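PDB 3O1I: periplasmic protein TorT, which probably binds trimethylamine N-oxide or a similar small ligand in the periplasm and passes the signal to its partner sensor kinase TorS. Local coordinates for residues A64-L69 against M258-Y263; D17-S22 against V250-L255; T93-D98 against R146-T151. All blocks are in the same frame, centred on the assembly; numbering follows the deposited sequence.

Interactions 1 and 2 both use helix 249-263, its later turns in the first and its early turns in the second, with centres about 16 Å apart. Along the chain 17-22 comes first, then 64-69, 93-98, 146-151, 250-255 and 258-263, so the first two contacts interlock and interaction 3 falls between their ends. Interaction 3 lies about 15 Å from interaction 2 and 21 Å from interaction 1, centre to centre, and T93 N of its segment 93-98 probably donates a backbone hydrogen bond to L69 O of strand 66-69. Together they run from the sheet that contains strand 7-12 to the cleft between the two lobes expected of a periplasmic binding protein.

Interaction 1: A64-L69 against M258-Y263; sequences ANAIIL and MQAAHY
A260 sets its methyl group between two side chains of strand 66-69, those of A66 and I68, on one face of the parallel sheet. The CB atoms of A66 and A260 lie 4.2 Å apart, each directed at the other segment. I68 reaches the same methyl by a longer route. Its own CB stands 5.8 Å from A260 CB. From there the chain divides: CG2 turns from the helix to the side of T93, while CG1 is the branch directed at the helix, 4.5 Å from A260 CB. With CD1 anti to CA (chi2 173°), the last methyl continues past A260, ending 4.6 Å from A260 CB, and the isoleucine therefore lies alongside the methyl. F91, on the adjacent strand 90-92, touches A66, I68 and A260 and broadens this apolar patch. I67 points the other way, to L56 and C59 of helix 49-62, close to the C9-C59 disulfide. The sheet is thus covered by helices on both faces, the layered alpha/beta/alpha arrangement of a type I periplasmic binding protein lobe. Helix 249-263 returns late in the sequence to complete one layer. No hydrogen bond crosses the contact; two buried alanines let helix and strand come within 6.4 Å, A66 CA to A260 CA, with adhesion resting on the exclusion of water from methyl groups.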
loop_
_atom_site.group_PDB
_atom_site.type_symbol
_atom_site.label_atom_id
_atom_site.label_comp_id
_atom_site.label_asym_id
_atom_site.label_seq_id
_atom_site.Cartn_x
_atom_site.Cartn_y
_atom_site.Cartn_z
ATOM N N ALA D 64 12.552 -15.494 31.776
ATOM C CA ALA D 64 11.724 -16.681 31.633
ATOM C C ALA D 64 12.472 -17.923 32.124
ATOM O O ALA D 64 13.536 -18.276 31.598
ATOM C CB ALA D 64 11.306 -16.849 30.175
ATOM N N ASN D 65 11.909 -18.573 33.140
ATOM C CA ASN D 65 12.494 -19.777 33.722
ATOM C C ASN D 65 12.610 -20.867 32.654
ATOM O O ASN D 65 13.683 -21.432 32.426
ATOM C CB ASN D 65 11.615 -20.258 34.876
ATOM C CG ASN D 65 11.325 -19.157 35.880
ATOM O OD1 ASN D 65 12.244 -18.530 36.409
ATOM N ND2 ASN D 65 10.045 -18.916 36.149
ATOM N N ALA D 66 11.485 -21.154 32.010
ATOM C CA ALA D 66 11.424 -22.141 30.944
ATOM C C ALA D 66 10.620 -21.503 29.816
ATOM O O ALA D 66 9.644 -20.783 30.064
ATOM C CB ALA D 66 10.738 -23.407 31.439
ATOM N N ILE D 67 11.034 -21.749 28.580
ATOM C CA ILE D 67 10.322 -21.181 27.445
ATOM C C ILE D 67 9.864 -22.235 26.438
ATOM O O ILE D 67 10.629 -23.130 26.051
ATOM C CB ILE D 67 11.184 -20.139 26.704
ATOM C CG1 ILE D 67 12.440 -20.801 26.139
ATOM C CG2 ILE D 67 11.549 -19.009 27.649
ATOM C CD1 ILE D 67 13.337 -19.850 25.374
ATOM N N ILE D 68 8.599 -22.114 26.033
ATOM C CA ILE D 68 7.984 -23.013 25.061
ATOM C C ILE D 68 8.111 -22.365 23.689
ATOM O O ILE D 68 7.450 -21.371 23.386
ATOM C CB ILE D 68 6.499 -23.232 25.370
ATOM C CG1 ILE D 68 6.281 -23.267 26.882
ATOM C CG2 ILE D 68 6.049 -24.551 24.799
ATOM C CD1 ILE D 68 4.834 -23.308 27.281
ATOM N N LEU D 69 8.972 -22.951 22.870
ATOM C CA LEU D 69 9.256 -22.453 21.539
ATOM C C LEU D 69 8.585 -23.198 20.362
ATOM O O LEU D 69 8.646 -24.430 20.263
ATOM C CB LEU D 69 10.785 -22.445 21.361
ATOM C CG LEU D 69 11.441 -22.488 19.977
ATOM C CD1 LEU D 69 11.166 -21.203 19.226
ATOM C CD2 LEU D 69 12.938 -22.691 20.137
ATOM N N MET D 258 1.604 -27.320 30.499
ATOM C CA MET D 258 1.756 -28.300 31.559
ATOM C C MET D 258 3.180 -28.819 31.613
ATOM O O MET D 258 3.800 -28.817 32.668
ATOM C CB MET D 258 0.796 -29.465 31.334
ATOM C CG MET D 258 0.946 -30.589 32.344
ATOM S SD MET D 258 0.897 -32.194 31.543
ATOM C CE MET D 258 2.637 -32.379 30.988
ATOM N N GLN D 259 3.695 -29.270 30.474
ATOM C CA GLN D 259 5.059 -29.792 30.422
ATOM C C GLN D 259 6.062 -28.908 31.173
ATOM O O GLN D 259 6.775 -29.386 32.053
ATOM C CB GLN D 259 5.532 -29.954 28.972
ATOM C CG GLN D 259 4.830 -31.029 28.170
ATOM C CD GLN D 259 5.696 -31.517 27.025
ATOM O OE1 GLN D 259 6.257 -30.720 26.275
ATOM N NE2 GLN D 259 5.811 -32.833 26.884
ATOM N N ALA D 260 6.118 -27.624 30.826
ATOM C CA ALA D 260 7.049 -26.714 31.476
ATOM C C ALA D 260 6.643 -26.416 32.914
ATOM O O ALA D 260 7.496 -26.335 33.794
ATOM C CB ALA D 260 7.164 -25.423 30.681
ATOM N N ALA D 261 5.347 -26.258 33.157
ATOM C CA ALA D 261 4.871 -25.968 34.508
ATOM C C ALA D 261 5.189 -27.108 35.486
ATOM O O ALA D 261 5.302 -26.891 36.693
ATOM C CB ALA D 261 3.373 -25.695 34.484
ATOM N N HIS D 262 5.335 -28.317 34.951
ATOM C CA HIS D 262 5.648 -29.501 35.751
ATOM C C HIS D 262 7.151 -29.615 35.970
ATOM O O HIS D 262 7.605 -29.865 37.080
ATOM C CB HIS D 262 5.122 -30.759 35.055
ATOM C CG HIS D 262 3.725 -31.127 35.449
ATOM N ND1 HIS D 262 2.741 -30.189 35.680
ATOM C CD2 HIS D 262 3.144 -32.334 35.648
ATOM C CE1 HIS D 262 1.616 -30.801 36.006
ATOM N NE2 HIS D 262 1.835 -32.104 35.994
ATOM N N TYR D 263 7.921 -29.437 34.904
ATOM C CA TYR D 263 9.373 -29.499 35.004
ATOM C C TYR D 263 9.861 -28.392 35.933
ATOM O O TYR D 263 10.996 -28.419 36.400
ATOM C CB TYR D 263 10.003 -29.323 33.627
ATOM C CG TYR D 263 11.497 -29.166 33.656
ATOM C CD1 TYR D 263 12.337 -30.270 33.586
ATOM C CD2 TYR D 263 12.074 -27.907 33.751
ATOM C CE1 TYR D 263 13.721 -30.122 33.606
ATOM C CE2 TYR D 263 13.457 -27.745 33.775
ATOM C CZ TYR D 263 14.273 -28.855 33.700
ATOM O OH TYR D 263 15.637 -28.693 33.704
#

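Interaction 2: D17-S22 against V250-L255; sequences DSYWLS and VQQGRL
S22 and V250 meet side by side where the early turns of two helices come together, their CA atoms 5.1 Å apart. One valine branch does the touching: V250 CG2 lies 4.1 Å from S22 CB. The valine's CG1 is anti to the backbone N (chi1 173°), which leaves CG2 beside that N and facing the serine. Backbone takes part as well, since S22 O approaches V250 CA at 3.8 Å. The serine hydroxyl does not join this apolar touch; OG is anti to the carbonyl carbon and forms its hydrogen bond with S295 N, so a residue near the C-terminal end of the chain ties down the buried oxygen. Helix 18-32 follows the first strand of the lobe containing strand 7-12, whereas helix 249-263 is the element by which the chain of a type I periplasmic binding protein comes back to this lobe after visiting the other. The contact therefore joins an early and a late piece of one lobe. About one turn before S22, Y19 extends its ring from an anti first torsion (chi1 -175°) toward the end of Q252. Y19 OH stops 4.6 Å from Q252 CD, a loose approach without a hydrogen bond across it. Y25 of helix 18-32 also packs on V250, and the backbone of V250 is bonded to that of S293. S18 and L21 of helix 18-32 also pack on polar side chains of another protein chain in the assembly.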
loop_
_atom_site.group_PDB
_atom_site.type_symbol
_atom_site.label_atom_id
_atom_site.label_comp_id
_atom_site.label_asym_id
_atom_site.label_seq_id
_atom_site.Cartn_x
_atom_site.Cartn_y
_atom_site.Cartn_z
ATOM N N ASP D 17 -3.004 -18.303 11.553
ATOM C CA ASP D 17 -3.806 -19.519 11.342
ATOM C C ASP D 17 -4.866 -19.579 12.410
ATOM O O ASP D 17 -4.790 -18.865 13.405
ATOM C CB ASP D 17 -2.983 -20.797 11.567
ATOM C CG ASP D 17 -2.055 -21.118 10.435
ATOM O OD1 ASP D 17 -2.460 -20.924 9.269
ATOM O OD2 ASP D 17 -0.925 -21.591 10.708
ATOM N N SER D 18 -5.851 -20.446 12.218
ATOM C CA SER D 18 -6.850 -20.645 13.261
ATOM C C SER D 18 -6.123 -21.755 14.032
ATOM O O SER D 18 -6.354 -21.978 15.215
ATOM C CB SER D 18 -8.184 -21.153 12.691
ATOM O OG SER D 18 -8.092 -22.492 12.226
ATOM N N TYR D 19 -5.208 -22.420 13.329
ATOM C CA TYR D 19 -4.413 -23.484 13.913
ATOM C C TYR D 19 -3.720 -22.953 15.159
ATOM O O TYR D 19 -3.864 -23.530 16.240
ATOM C CB TYR D 19 -3.380 -23.966 12.899
ATOM C CG TYR D 19 -2.542 -25.158 13.318
ATOM C CD1 TYR D 19 -2.848 -25.901 14.456
ATOM C CD2 TYR D 19 -1.465 -25.580 12.530
ATOM C CE1 TYR D 19 -2.102 -27.052 14.801
ATOM C CE2 TYR D 19 -0.715 -26.720 12.861
ATOM C CZ TYR D 19 -1.042 -27.455 14.000
ATOM O OH TYR D 19 -0.318 -28.590 14.333
ATOM N N TRP D 20 -2.982 -21.851 15.016
ATOM C CA TRP D 20 -2.290 -21.274 16.158
ATOM C C TRP D 20 -3.199 -20.389 16.974
ATOM O O TRP D 20 -2.944 -20.168 18.154
ATOM C CB TRP D 20 -1.062 -20.482 15.729
ATOM C CG TRP D 20 0.073 -21.350 15.295
ATOM C CD1 TRP D 20 0.351 -21.764 14.025
ATOM C CD2 TRP D 20 1.102 -21.893 16.129
ATOM N NE1 TRP D 20 1.499 -22.529 14.009
ATOM C CE2 TRP D 20 1.981 -22.624 15.289
ATOM C CE3 TRP D 20 1.376 -21.829 17.506
ATOM C CZ2 TRP D 20 3.116 -23.288 15.777
ATOM C CZ3 TRP D 20 2.506 -22.488 17.993
ATOM C CH2 TRP D 20 3.364 -23.210 17.123
ATOM N N LEU D 21 -4.254 -19.866 16.363
ATOM C CA LEU D 21 -5.177 -19.038 17.129
ATOM C C LEU D 21 -5.789 -19.966 18.164
ATOM O O LEU D 21 -6.291 -19.517 19.194
ATOM C CB LEU D 21 -6.275 -18.453 16.239
ATOM C CG LEU D 21 -7.561 -18.051 16.974
ATOM C CD1 LEU D 21 -7.281 -17.002 18.047
ATOM C CD2 LEU D 21 -8.565 -17.531 15.969
ATOM N N SER D 22 -5.740 -21.266 17.867
ATOM C CA SER D 22 -6.262 -22.293 18.764
ATOM C C SER D 22 -5.150 -22.752 19.701
ATOM O O SER D 22 -5.328 -22.716 20.918
ATOM C CB SER D 22 -6.852 -23.469 17.966
ATOM O OG SER D 22 -8.181 -23.162 17.555
ATOM N N VAL D 250 -6.051 -26.916 20.503
ATOM C CA VAL D 250 -6.270 -26.323 21.816
ATOM C C VAL D 250 -5.581 -27.161 22.879
ATOM O O VAL D 250 -4.934 -26.632 23.776
ATOM C CB VAL D 250 -7.760 -26.236 22.167
ATOM C CG1 VAL D 250 -7.914 -25.765 23.600
ATOM C CG2 VAL D 250 -8.467 -25.278 21.220
ATOM N N GLN D 251 -5.715 -28.476 22.775
ATOM C CA GLN D 251 -5.084 -29.370 23.736
ATOM C C GLN D 251 -3.577 -29.446 23.525
ATOM O O GLN D 251 -2.830 -29.572 24.495
ATOM C CB GLN D 251 -5.684 -30.769 23.627
ATOM C CG GLN D 251 -4.990 -31.815 24.475
ATOM C CD GLN D 251 -5.774 -33.106 24.539
ATOM O OE1 GLN D 251 -5.846 -33.857 23.563
ATOM N NE2 GLN D 251 -6.387 -33.363 25.691
ATOM N N GLN D 252 -3.138 -29.374 22.266
ATOM C CA GLN D 252 -1.715 -29.446 21.950
ATOM C C GLN D 252 -1.012 -28.293 22.639
ATOM O O GLN D 252 0.189 -28.348 22.906
ATOM C CB GLN D 252 -1.489 -29.388 20.438
ATOM C CG GLN D 252 -0.266 -30.175 20.007
ATOM C CD GLN D 252 -0.204 -30.410 18.510
ATOM O OE1 GLN D 252 -1.221 -30.685 17.875
ATOM N NE2 GLN D 252 0.996 -30.324 17.939
ATOM N N GLY D 253 -1.782 -27.254 22.937
ATOM C CA GLY D 253 -1.235 -26.102 23.618
ATOM C C GLY D 253 -1.120 -26.396 25.100
ATOM O O GLY D 253 -0.037 -26.285 25.686
ATOM N N ARG D 254 -2.245 -26.777 25.704
ATOM C CA ARG D 254 -2.297 -27.109 27.127
ATOM C C ARG D 254 -1.135 -28.027 27.468
ATOM O O ARG D 254 -0.452 -27.844 28.471
ATOM C CB ARG D 254 -3.619 -27.804 27.460
ATOM C CG ARG D 254 -4.861 -26.932 27.325
ATOM C CD ARG D 254 -6.138 -27.780 27.389
ATOM N NE ARG D 254 -7.366 -26.986 27.329
ATOM C CZ ARG D 254 -7.764 -26.152 28.287
ATOM N NH1 ARG D 254 -7.031 -26.003 29.387
ATOM N NH2 ARG D 254 -8.899 -25.473 28.156
ATOM N N LEU D 255 -0.907 -29.012 26.615
ATOM C CA LEU D 255 0.175 -29.951 26.822
ATOM C C LEU D 255 1.524 -29.260 27.076
ATOM O O LEU D 255 2.204 -29.576 28.057
ATOM C CB LEU D 255 0.256 -30.899 25.618
ATOM C CG LEU D 255 1.418 -31.889 25.469
ATOM C CD1 LEU D 255 1.838 -32.442 26.823
ATOM C CD2 LEU D 255 0.989 -33.009 24.517
#

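Interaction 3: T93-D98 against R146-T151; sequences TVNQLD and RTRGGT
N95 and R148 face one another from two loops, the asparagine presenting its side-chain oxygen to the edge of the guanidinium, near its plane. N95 OD1 is 3.8 Å from R148 NE and 4.1 Å from R148 NH2, too far for a hydrogen bond, so the attraction is at most a soft electrostatic one between amide oxygen and positive group. The two side chains cross at about a right angle, with the amide and guanidinium planes 67° apart. Their conformations explain the meeting. R148 starts with CG anti to its backbone nitrogen, bends at chi2 (-91°) and then runs extended, which carries its end across to the other loop although its CB does not point there. N95 instead has CG anti to the carbonyl carbon (chi1 -58°), which holds the amide out on the side of the arginine. A methyl of V94 lies loosely at the same guanidinium edge, V94 CG1 4.5 Å from R148 NH2. Within 93-98, the side chains of Q96 and D98 are joined by a hydrogen bond, Q96 NE2 to D98 OD1 at 3.1 Å, which meets the carboxylate from above its plane. The guanidinium also makes a cation-pi contact with W115, and Y19 packs on it, so aromatic groups help fix where this charge sits. Segment 93-98 follows strand 90-92, and segment 146-151 lies between strand 137-142, in the other parallel sheet, and helix 152-163. The two loops thus approach across the cleft in which relatives of this family bind their ligands, with Y19 and W20 of helix 18-32 beside them and Q252 of helix 249-263 packed against V94.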
loop_
_atom_site.group_PDB
_atom_site.type_symbol
_atom_site.label_atom_id
_atom_site.label_comp_id
_atom_site.label_asym_id
_atom_site.label_seq_id
_atom_site.Cartn_x
_atom_site.Cartn_y
_atom_site.Cartn_z
ATOM N N THR D 93 6.752 -26.735 21.238
ATOM C CA THR D 93 5.293 -26.685 21.306
ATOM C C THR D 93 4.547 -27.356 20.173
ATOM O O THR D 93 3.563 -28.050 20.423
ATOM C CB THR D 93 4.759 -25.248 21.349
ATOM O OG1 THR D 93 5.575 -24.459 22.217
ATOM C CG2 THR D 93 3.308 -25.240 21.859
ATOM N N VAL D 94 4.974 -27.141 18.931
ATOM C CA VAL D 94 4.261 -27.754 17.819
ATOM C C VAL D 94 5.157 -28.185 16.695
ATOM O O VAL D 94 4.762 -28.988 15.869
ATOM C CB VAL D 94 3.195 -26.807 17.240
ATOM C CG1 VAL D 94 2.535 -27.440 16.048
ATOM C CG2 VAL D 94 2.156 -26.486 18.290
ATOM N N ASN D 95 6.373 -27.672 16.661
ATOM C CA ASN D 95 7.255 -28.053 15.574
ATOM C C ASN D 95 8.533 -28.750 16.012
ATOM O O ASN D 95 9.009 -28.588 17.138
ATOM C CB ASN D 95 7.565 -26.816 14.715
ATOM C CG ASN D 95 6.300 -26.173 14.152
ATOM O OD1 ASN D 95 5.700 -26.688 13.216
ATOM N ND2 ASN D 95 5.875 -25.056 14.746
ATOM N N GLN D 96 9.074 -29.551 15.106
ATOM C CA GLN D 96 10.291 -30.287 15.365
ATOM C C GLN D 96 11.423 -29.321 15.682
ATOM O O GLN D 96 11.710 -28.424 14.888
ATOM C CB GLN D 96 10.650 -31.118 14.137
ATOM C CG GLN D 96 11.774 -32.112 14.355
ATOM C CD GLN D 96 11.602 -32.883 15.643
ATOM O OE1 GLN D 96 10.477 -33.133 16.085
ATOM N NE2 GLN D 96 12.715 -33.271 16.254
ATOM N N LEU D 97 12.058 -29.499 16.842
ATOM C CA LEU D 97 13.177 -28.655 17.253
ATOM C C LEU D 97 14.459 -29.480 17.286
ATOM O O LEU D 97 14.801 -30.057 18.312
ATOM C CB LEU D 97 12.913 -28.058 18.638
ATOM C CG LEU D 97 14.026 -27.191 19.234
ATOM C CD1 LEU D 97 14.501 -26.164 18.210
ATOM C CD2 LEU D 97 13.505 -26.495 20.480
ATOM N N ASP D 98 15.168 -29.533 16.165
ATOM C CA ASP D 98 16.405 -30.304 16.081
ATOM C C ASP D 98 17.611 -29.618 16.724
ATOM O O ASP D 98 18.143 -28.650 16.183
ATOM C CB ASP D 98 16.741 -30.628 14.618
ATOM C CG ASP D 98 15.711 -31.540 13.962
ATOM O OD1 ASP D 98 15.233 -32.482 14.634
ATOM O OD2 ASP D 98 15.393 -31.327 12.770
ATOM N N ARG D 146 6.594 -26.805 0.039
ATOM C CA ARG D 146 7.545 -27.887 -0.203
ATOM C C ARG D 146 8.478 -28.135 0.978
ATOM O O ARG D 146 9.650 -28.467 0.796
ATOM C CB ARG D 146 8.378 -27.599 -1.453
ATOM C CG ARG D 146 7.722 -28.003 -2.767
ATOM C CD ARG D 146 7.673 -29.527 -2.935
ATOM N NE ARG D 146 9.000 -30.142 -2.857
ATOM C CZ ARG D 146 9.254 -31.429 -3.087
ATOM N NH1 ARG D 146 8.271 -32.261 -3.418
ATOM N NH2 ARG D 146 10.493 -31.892 -2.979
ATOM N N THR D 147 7.958 -27.964 2.195
ATOM C CA THR D 147 8.753 -28.196 3.412
ATOM C C THR D 147 7.953 -28.551 4.682
ATOM O O THR D 147 7.621 -29.726 4.863
ATOM C CB THR D 147 9.658 -26.977 3.717
ATOM O OG1 THR D 147 10.461 -26.655 2.570
ATOM C CG2 THR D 147 10.606 -27.281 4.882
ATOM N N ARG D 148 7.638 -27.578 5.546
ATOM C CA ARG D 148 6.926 -27.810 6.812
ATOM C C ARG D 148 5.802 -28.855 6.828
ATOM O O ARG D 148 4.654 -28.531 6.519
ATOM C CB ARG D 148 6.366 -26.481 7.351
ATOM C CG ARG D 148 5.745 -26.543 8.757
ATOM C CD ARG D 148 4.234 -26.851 8.749
ATOM N NE ARG D 148 3.686 -27.124 10.082
ATOM C CZ ARG D 148 2.384 -27.199 10.362
ATOM N NH1 ARG D 148 1.479 -27.021 9.408
ATOM N NH2 ARG D 148 1.983 -27.454 11.600
ATOM N N GLY D 149 6.166 -30.084 7.173
ATOM C CA GLY D 149 5.207 -31.199 7.247
ATOM C C GLY D 149 4.014 -31.109 6.308
ATOM O O GLY D 149 2.899 -31.529 6.625
ATOM N N GLY D 150 4.291 -30.581 5.124
ATOM C CA GLY D 150 3.249 -30.404 4.141
ATOM C C GLY D 150 3.503 -31.259 2.929
ATOM O O GLY D 150 2.689 -31.291 2.005
ATOM N N THR D 151 4.645 -31.942 2.939
ATOM C CA THR D 151 5.018 -32.833 1.850
ATOM C C THR D 151 5.300 -34.243 2.390
ATOM O O THR D 151 4.482 -34.812 3.117
ATOM C CB THR D 151 6.267 -32.315 1.066
ATOM O OG1 THR D 151 6.068 -30.945 0.695
ATOM C CG2 THR D 151 6.485 -33.134 -0.222
#